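Local coordinates for protein amicyanin (Paracoccus versutus, PDB 1ID2) that serves as a type 1 blue copper electron carrier, probably accepting electrons from methylamine dehydrogenase, as amicyanins of related methylotrophic bacteria do, at residues Glu27-Leu32 / His96-Gly101; Met52-Ala57 / Tyr91-His96. All blocks are in the same frame, centred on the assembly; numbering follows the deposited sequence.

Interaction 1 of 2, residues Glu27-Leu32 / His96-Gly101; sequences EKMKYL and HPFMRG. With CU (copper (II) ion), chain D.
Met29 reaches His96 with the methyl at its tip. Bends at chi2 (-64°) and chi3 (-84°) curl the chain so that CE lies 4.0 Å from the centroid of the His96 ring and only 5° off its normal, a CH-pi contact over the face. The same methyl meets the rim of Phe98 in the plane of that ring, with Met29 CE 3.8 Å from Phe98 CZ. The backbone carbonyl also takes part: Met29 O lies 3.1 Å from Met99 CG, packing the carbonyl of Met29 against the side chain of the methionine ligand. At Lys30 the CB leaves the backbone away from the other segment, and the backbone N makes the contact, 3.8 Å from Met99 CE. Tyr31 turns inward under Met99, whose CE stands 4.1 Å from the centroid of the tyrosine ring. Met99 SD stands farther above the same face, a Met-aromatic contact, and lies 2.9 Å from the copper as the weak axial ligand of the type 1 site, while His96 binds the metal through ND1 at 2.2 Å. The edge of the Tyr31 ring runs along the backbone of Met99 and Arg100. A water held by Tyr31 N bridges weakly to Arg100 O, and the phenol OH bonds to Asn55 O beyond this contact. A type I' turn from Glu27 to Lys30 closes a tight hairpin between strands 22-27 and 30-31, at the edge of the five-strand sheet, and brings it against the loop leading into strand 100-105, with Ile26 of the adjacent strand touching both Tyr31 and Met99.

Interaction 2 of 2, residues Met52-Ala57 / Tyr91-His96; sequences MPHNVA and YFCTPH. With CU (copper (II) ion), chain D.
The side-chain amide of Asn55 grips Thr94 twice, at its backbone N and at its hydroxyl, in the tightly packed part of this contact. Thr94 N donates to Asn55 OD1 at 2.9 Å, lying in the carbonyl plane on a lone pair with a nearly straight N-H...O angle of 171°. Asn55 ND2 gives its own hydrogen to Thr94 OG1 at 3.0 Å, within the amide plane, so the two bonds, one to each end of the amide, fix its rotation about chi2; ND2 also binds Gly70 O. Asn55 CG sits between the backbone N and the carbonyl carbon (chi1 77°), which swings the amide across to Thr94. From the backbone, Asn55 N donates to Cys93 SG at 3.6 Å, a second-shell bond to the thiolate ligand, whose sulfur is 2.0 Å from the copper. Buried His54 belongs to this tight part too: its ND1 binds copper at 2.0 Å, its NE2 is held by Glu50, and its ring meets that of His96 rim to rim with planes at 76°, joined through the metal and not by a direct bond. Farther along, Ala57 and Phe92 form a single antiparallel hydrogen-bonded bridge, Ala57 N to Phe92 O at 2.9 Å and Phe92 N to Ala57 O at 3.0 Å, and Ala57 CB rests over one face of the Phe92 ring.

The looser, solvent side lies at Met52 and Pro53. There Pro53 O comes near the edge of the His96 imidazole at CE1, and exposed Met52 merely brushes the same ring, with Met52 CG 3.6 Å from His96 CE1. The contact thus lays the loop preceding strand 57-58 along the end of strand 87-92 and the ligand loop that follows, with Trp46 of strand 43-48 touching both Val56 and Tyr91.

Both interactions build the same copper site: His96 is shared, interaction 1 supplies Met99, and interaction 2 adds His54 and Cys93, giving the ligand set of a cupredoxin. Their chemistry differs. Interaction 1 is methyl, sulfur and ring packing with one bridging water, and several of its touching residues are exposed; interaction 2 is more buried and is held by five direct hydrogen bonds. The two join where Tyr31 OH packs on Cys93 CB at 3.4 Å and where Gly101 O lies 2.9 Å from Tyr91 N, pairing strands 100-105 and 87-92 in one sheet. Along the chain, 52-57/91-96 is nested inside the loop closed by 27-32/96-101.

Interaction 1 of 2, residues Glu27-Leu32 / His96-Gly101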
loop_
_atom_site.group_PDB
_atom_site.type_symbol
_atom_site.label_atom_id
_atom_site.label_comp_id
_atom_site.label_asym_id
_atom_site.label_seq_id
_atom_site.Cartn_x
_atom_site.Cartn_y
_atom_site.Cartn_z
ATOM N N GLU A 27 -8.013 -9.305 2.557
ATOM C CA GLU A 27 -9.170 -10.191 2.620
ATOM C C GLU A 27 -9.891 -9.938 3.909
ATOM O O GLU A 27 -9.266 -9.730 4.945
ATOM C CB GLU A 27 -8.765 -11.666 2.602
ATOM C CG GLU A 27 -8.908 -12.381 1.286
ATOM C CD GLU A 27 -10.337 -12.482 0.802
ATOM O OE1 GLU A 27 -11.087 -13.361 1.259
ATOM O OE2 GLU A 27 -10.666 -11.769 -0.152
ATOM N N LYS A 28 -11.212 -10.050 3.836
ATOM C CA LYS A 28 -12.109 -9.954 4.978
ATOM C C LYS A 28 -11.835 -8.752 5.882
ATOM O O LYS A 28 -11.792 -8.849 7.106
ATOM C CB LYS A 28 -12.128 -11.295 5.722
ATOM C CG LYS A 28 -12.162 -12.535 4.746
ATOM C CD LYS A 28 -13.572 -12.968 4.188
ATOM C CE LYS A 28 -14.357 -11.844 3.469
ATOM N NZ LYS A 28 -14.141 -11.661 1.977
ATOM N N MET A 29 -11.825 -7.592 5.229
ATOM C CA MET A 29 -11.645 -6.301 5.858
ATOM C C MET A 29 -10.354 -6.209 6.662
ATOM O O MET A 29 -10.268 -5.406 7.590
ATOM C CB MET A 29 -12.843 -5.971 6.756
ATOM C CG MET A 29 -14.188 -6.118 6.072
ATOM S SD MET A 29 -14.476 -5.001 4.725
ATOM C CE MET A 29 -15.062 -3.522 5.558
ATOM N N LYS A 30 -9.327 -6.945 6.239
ATOM C CA LYS A 30 -8.015 -6.934 6.904
ATOM C C LYS A 30 -6.933 -6.817 5.843
ATOM O O LYS A 30 -7.031 -7.429 4.784
ATOM C CB LYS A 30 -7.759 -8.255 7.635
ATOM C CG LYS A 30 -8.504 -8.467 8.932
ATOM C CD LYS A 30 -8.577 -9.957 9.280
ATOM C CE LYS A 30 -7.216 -10.546 9.630
ATOM N NZ LYS A 30 -7.274 -12.028 9.809
ATOM N N TYR A 31 -5.841 -6.157 6.197
ATOM C CA TYR A 31 -4.589 -6.318 5.476
ATOM C C TYR A 31 -3.997 -7.554 6.068
ATOM O O TYR A 31 -3.795 -7.609 7.280
ATOM C CB TYR A 31 -3.638 -5.155 5.758
ATOM C CG TYR A 31 -4.141 -3.863 5.224
ATOM C CD1 TYR A 31 -4.233 -3.646 3.843
ATOM C CD2 TYR A 31 -4.566 -2.864 6.085
ATOM C CE1 TYR A 31 -4.728 -2.454 3.335
ATOM C CE2 TYR A 31 -5.071 -1.675 5.588
ATOM C CZ TYR A 31 -5.146 -1.463 4.227
ATOM O OH TYR A 31 -5.565 -0.225 3.786
ATOM N N LEU A 32 -3.598 -8.492 5.220
ATOM C CA LEU A 32 -3.250 -9.814 5.707
ATOM C C LEU A 32 -1.837 -9.864 6.269
ATOM O O LEU A 32 -1.526 -10.715 7.094
ATOM C CB LEU A 32 -3.441 -10.864 4.608
ATOM C CG LEU A 32 -4.898 -11.118 4.188
ATOM C CD1 LEU A 32 -4.973 -12.423 3.394
ATOM C CD2 LEU A 32 -5.811 -11.171 5.407
ATOM N N HIS A 96 -12.477 2.739 5.550
ATOM C CA HIS A 96 -12.479 1.733 6.613
ATOM C C HIS A 96 -11.254 1.933 7.491
ATOM O O HIS A 96 -10.317 1.122 7.458
ATOM C CB HIS A 96 -12.428 0.326 5.998
ATOM C CG HIS A 96 -13.412 0.106 4.883
ATOM N ND1 HIS A 96 -13.023 -0.436 3.677
ATOM C CD2 HIS A 96 -14.724 0.452 4.816
ATOM C CE1 HIS A 96 -14.094 -0.404 2.910
ATOM N NE2 HIS A 96 -15.148 0.132 3.551
ATOM N N PRO A 97 -11.222 3.036 8.271
ATOM C CA PRO A 97 -10.017 3.455 8.992
ATOM C C PRO A 97 -9.612 2.505 10.127
ATOM O O PRO A 97 -8.565 2.665 10.731
ATOM C CB PRO A 97 -10.388 4.833 9.536
ATOM C CG PRO A 97 -11.755 5.133 8.989
ATOM C CD PRO A 97 -12.377 3.854 8.670
ATOM N N PHE A 98 -10.459 1.538 10.432
ATOM C CA PHE A 98 -10.108 0.516 11.388
ATOM C C PHE A 98 -9.146 -0.465 10.759
ATOM O O PHE A 98 -8.591 -1.312 11.460
ATOM C CB PHE A 98 -11.358 -0.223 11.853
ATOM C CG PHE A 98 -12.216 -0.728 10.723
ATOM C CD1 PHE A 98 -12.001 -1.988 10.182
ATOM C CD2 PHE A 98 -13.231 0.057 10.202
ATOM C CE1 PHE A 98 -12.773 -2.457 9.142
ATOM C CE2 PHE A 98 -14.037 -0.421 9.155
ATOM C CZ PHE A 98 -13.804 -1.676 8.631
ATOM N N MET A 99 -9.104 -0.480 9.425
ATOM C CA MET A 99 -8.067 -1.217 8.672
ATOM C C MET A 99 -6.759 -0.416 8.644
ATOM O O MET A 99 -6.709 0.681 8.100
ATOM C CB MET A 99 -8.502 -1.476 7.222
ATOM C CG MET A 99 -9.635 -2.474 7.030
ATOM S SD MET A 99 -10.088 -2.607 5.279
ATOM C CE MET A 99 -8.664 -3.568 4.672
ATOM N N ARG A 100 -5.709 -0.992 9.211
ATOM C CA ARG A 100 -4.439 -0.317 9.381
ATOM C C ARG A 100 -3.337 -1.323 9.094
ATOM O O ARG A 100 -3.491 -2.511 9.366
ATOM C CB ARG A 100 -4.282 0.138 10.825
ATOM C CG ARG A 100 -5.276 1.149 11.272
ATOM C CD ARG A 100 -5.233 1.269 12.763
ATOM N NE ARG A 100 -6.513 1.748 13.259
ATOM C CZ ARG A 100 -6.754 2.992 13.647
ATOM N NH1 ARG A 100 -5.788 3.906 13.626
ATOM N NH2 ARG A 100 -7.998 3.362 13.907
ATOM N N GLY A 101 -2.176 -0.824 8.698
ATOM C CA GLY A 101 -0.998 -1.678 8.632
ATOM C C GLY A 101 0.227 -0.790 8.685
ATOM O O GLY A 101 0.107 0.451 8.726
HETATM CU CU CU D . -10.921 -0.849 3.151
HETATM O O HOH W 1 -5.924 -4.735 8.875
#

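Interaction 2 of 2, residues Met52-Ala57 / Tyr91-His96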
loop_
_atom_site.group_PDB
_atom_site.type_symbol
_atom_site.label_atom_id
_atom_site.label_comp_id
_atom_site.label_asym_id
_atom_site.label_seq_id
_atom_site.Cartn_x
_atom_site.Cartn_y
_atom_site.Cartn_z
ATOM N N MET A 52 -15.418 -5.731 -1.858
ATOM C CA MET A 52 -15.313 -4.455 -1.140
ATOM C C MET A 52 -14.089 -3.686 -1.612
ATOM O O MET A 52 -12.971 -4.163 -1.495
ATOM C CB MET A 52 -15.166 -4.695 0.357
ATOM C CG MET A 52 -15.158 -3.429 1.193
ATOM S SD MET A 52 -16.789 -2.734 1.371
ATOM C CE MET A 52 -17.386 -3.605 2.838
ATOM N N PRO A 53 -14.271 -2.436 -2.017
ATOM C CA PRO A 53 -13.066 -1.752 -2.475
ATOM C C PRO A 53 -12.234 -1.277 -1.294
ATOM O O PRO A 53 -12.773 -0.885 -0.261
ATOM C CB PRO A 53 -13.615 -0.603 -3.324
ATOM C CG PRO A 53 -15.021 -1.060 -3.690
ATOM C CD PRO A 53 -15.492 -1.737 -2.445
ATOM N N HIS A 54 -10.920 -1.290 -1.472
ATOM C CA HIS A 54 -9.974 -0.936 -0.430
ATOM C C HIS A 54 -8.851 -0.128 -1.064
ATOM O O HIS A 54 -8.579 -0.289 -2.251
ATOM C CB HIS A 54 -9.413 -2.190 0.220
ATOM C CG HIS A 54 -10.446 -3.011 0.949
ATOM N ND1 HIS A 54 -11.107 -2.533 2.052
ATOM C CD2 HIS A 54 -10.783 -4.310 0.767
ATOM C CE1 HIS A 54 -11.826 -3.540 2.509
ATOM N NE2 HIS A 54 -11.670 -4.632 1.775
ATOM N N ASN A 55 -8.330 0.858 -0.343
ATOM C CA ASN A 55 -7.149 1.581 -0.815
ATOM C C ASN A 55 -6.058 1.598 0.247
ATOM O O ASN A 55 -6.131 0.835 1.227
ATOM C CB ASN A 55 -7.501 3.015 -1.250
ATOM C CG ASN A 55 -7.701 3.961 -0.076
ATOM O OD1 ASN A 55 -8.058 3.527 1.001
ATOM N ND2 ASN A 55 -7.572 5.265 -0.316
ATOM N N VAL A 56 -4.960 2.294 -0.065
ATOM C CA VAL A 56 -3.863 2.517 0.888
ATOM C C VAL A 56 -3.703 4.018 1.049
ATOM O O VAL A 56 -3.688 4.730 0.042
ATOM C CB VAL A 56 -2.527 1.894 0.364
ATOM C CG1 VAL A 56 -1.350 2.311 1.225
ATOM C CG2 VAL A 56 -2.631 0.394 0.392
ATOM N N ALA A 57 -3.809 4.504 2.292
ATOM C CA ALA A 57 -3.721 5.938 2.581
ATOM C C ALA A 57 -2.830 6.268 3.781
ATOM O O ALA A 57 -2.554 5.413 4.640
ATOM C CB ALA A 57 -5.122 6.528 2.781
ATOM N N TYR A 91 -0.345 2.995 7.341
ATOM C CA TYR A 91 -1.391 3.340 6.398
ATOM C C TYR A 91 -2.689 2.786 6.937
ATOM O O TYR A 91 -2.692 1.979 7.868
ATOM C CB TYR A 91 -1.099 2.774 5.000
ATOM C CG TYR A 91 -0.893 1.278 4.973
ATOM C CD1 TYR A 91 -1.950 0.417 4.697
ATOM C CD2 TYR A 91 0.351 0.720 5.274
ATOM C CE1 TYR A 91 -1.782 -0.954 4.741
ATOM C CE2 TYR A 91 0.527 -0.649 5.315
ATOM C CZ TYR A 91 -0.558 -1.479 5.052
ATOM O OH TYR A 91 -0.387 -2.837 5.051
ATOM N N PHE A 92 -3.779 3.207 6.314
ATOM C CA PHE A 92 -5.102 2.765 6.673
ATOM C C PHE A 92 -5.924 2.841 5.389
ATOM O O PHE A 92 -5.442 3.316 4.356
ATOM C CB PHE A 92 -5.690 3.682 7.775
ATOM C CG PHE A 92 -5.775 5.131 7.372
ATOM C CD1 PHE A 92 -4.641 5.932 7.388
ATOM C CD2 PHE A 92 -6.953 5.657 6.854
ATOM C CE1 PHE A 92 -4.673 7.217 6.877
ATOM C CE2 PHE A 92 -6.988 6.958 6.342
ATOM C CZ PHE A 92 -5.826 7.736 6.352
ATOM N N CYS A 93 -7.138 2.313 5.438
ATOM C CA CYS A 93 -8.011 2.293 4.285
ATOM C C CYS A 93 -9.002 3.400 4.507
ATOM O O CYS A 93 -9.554 3.524 5.589
ATOM C CB CYS A 93 -8.716 0.935 4.186
ATOM S SG CYS A 93 -9.899 0.896 2.867
ATOM N N THR A 94 -9.085 4.303 3.547
ATOM C CA THR A 94 -9.766 5.572 3.724
ATOM C C THR A 94 -11.211 5.430 4.199
ATOM O O THR A 94 -11.619 6.088 5.144
ATOM C CB THR A 94 -9.721 6.388 2.409
ATOM O OG1 THR A 94 -8.365 6.740 2.125
ATOM C CG2 THR A 94 -10.558 7.659 2.521
ATOM N N PRO A 95 -12.008 4.569 3.548
ATOM C CA PRO A 95 -13.383 4.427 4.024
ATOM C C PRO A 95 -13.548 3.462 5.221
ATOM O O PRO A 95 -14.598 3.443 5.874
ATOM C CB PRO A 95 -14.118 3.944 2.779
ATOM C CG PRO A 95 -13.086 3.123 2.083
ATOM C CD PRO A 95 -11.816 3.896 2.251
ATOM N N HIS A 96 -12.477 2.739 5.550
ATOM C CA HIS A 96 -12.479 1.733 6.613
ATOM C C HIS A 96 -11.254 1.933 7.491
ATOM O O HIS A 96 -10.317 1.122 7.458
ATOM C CB HIS A 96 -12.428 0.326 5.998
ATOM C CG HIS A 96 -13.412 0.106 4.883
ATOM N ND1 HIS A 96 -13.023 -0.436 3.677
ATOM C CD2 HIS A 96 -14.724 0.452 4.816
ATOM C CE1 HIS A 96 -14.094 -0.404 2.910
ATOM N NE2 HIS A 96 -15.148 0.132 3.551
HETATM CU CU CU D . -10.921 -0.849 3.151
#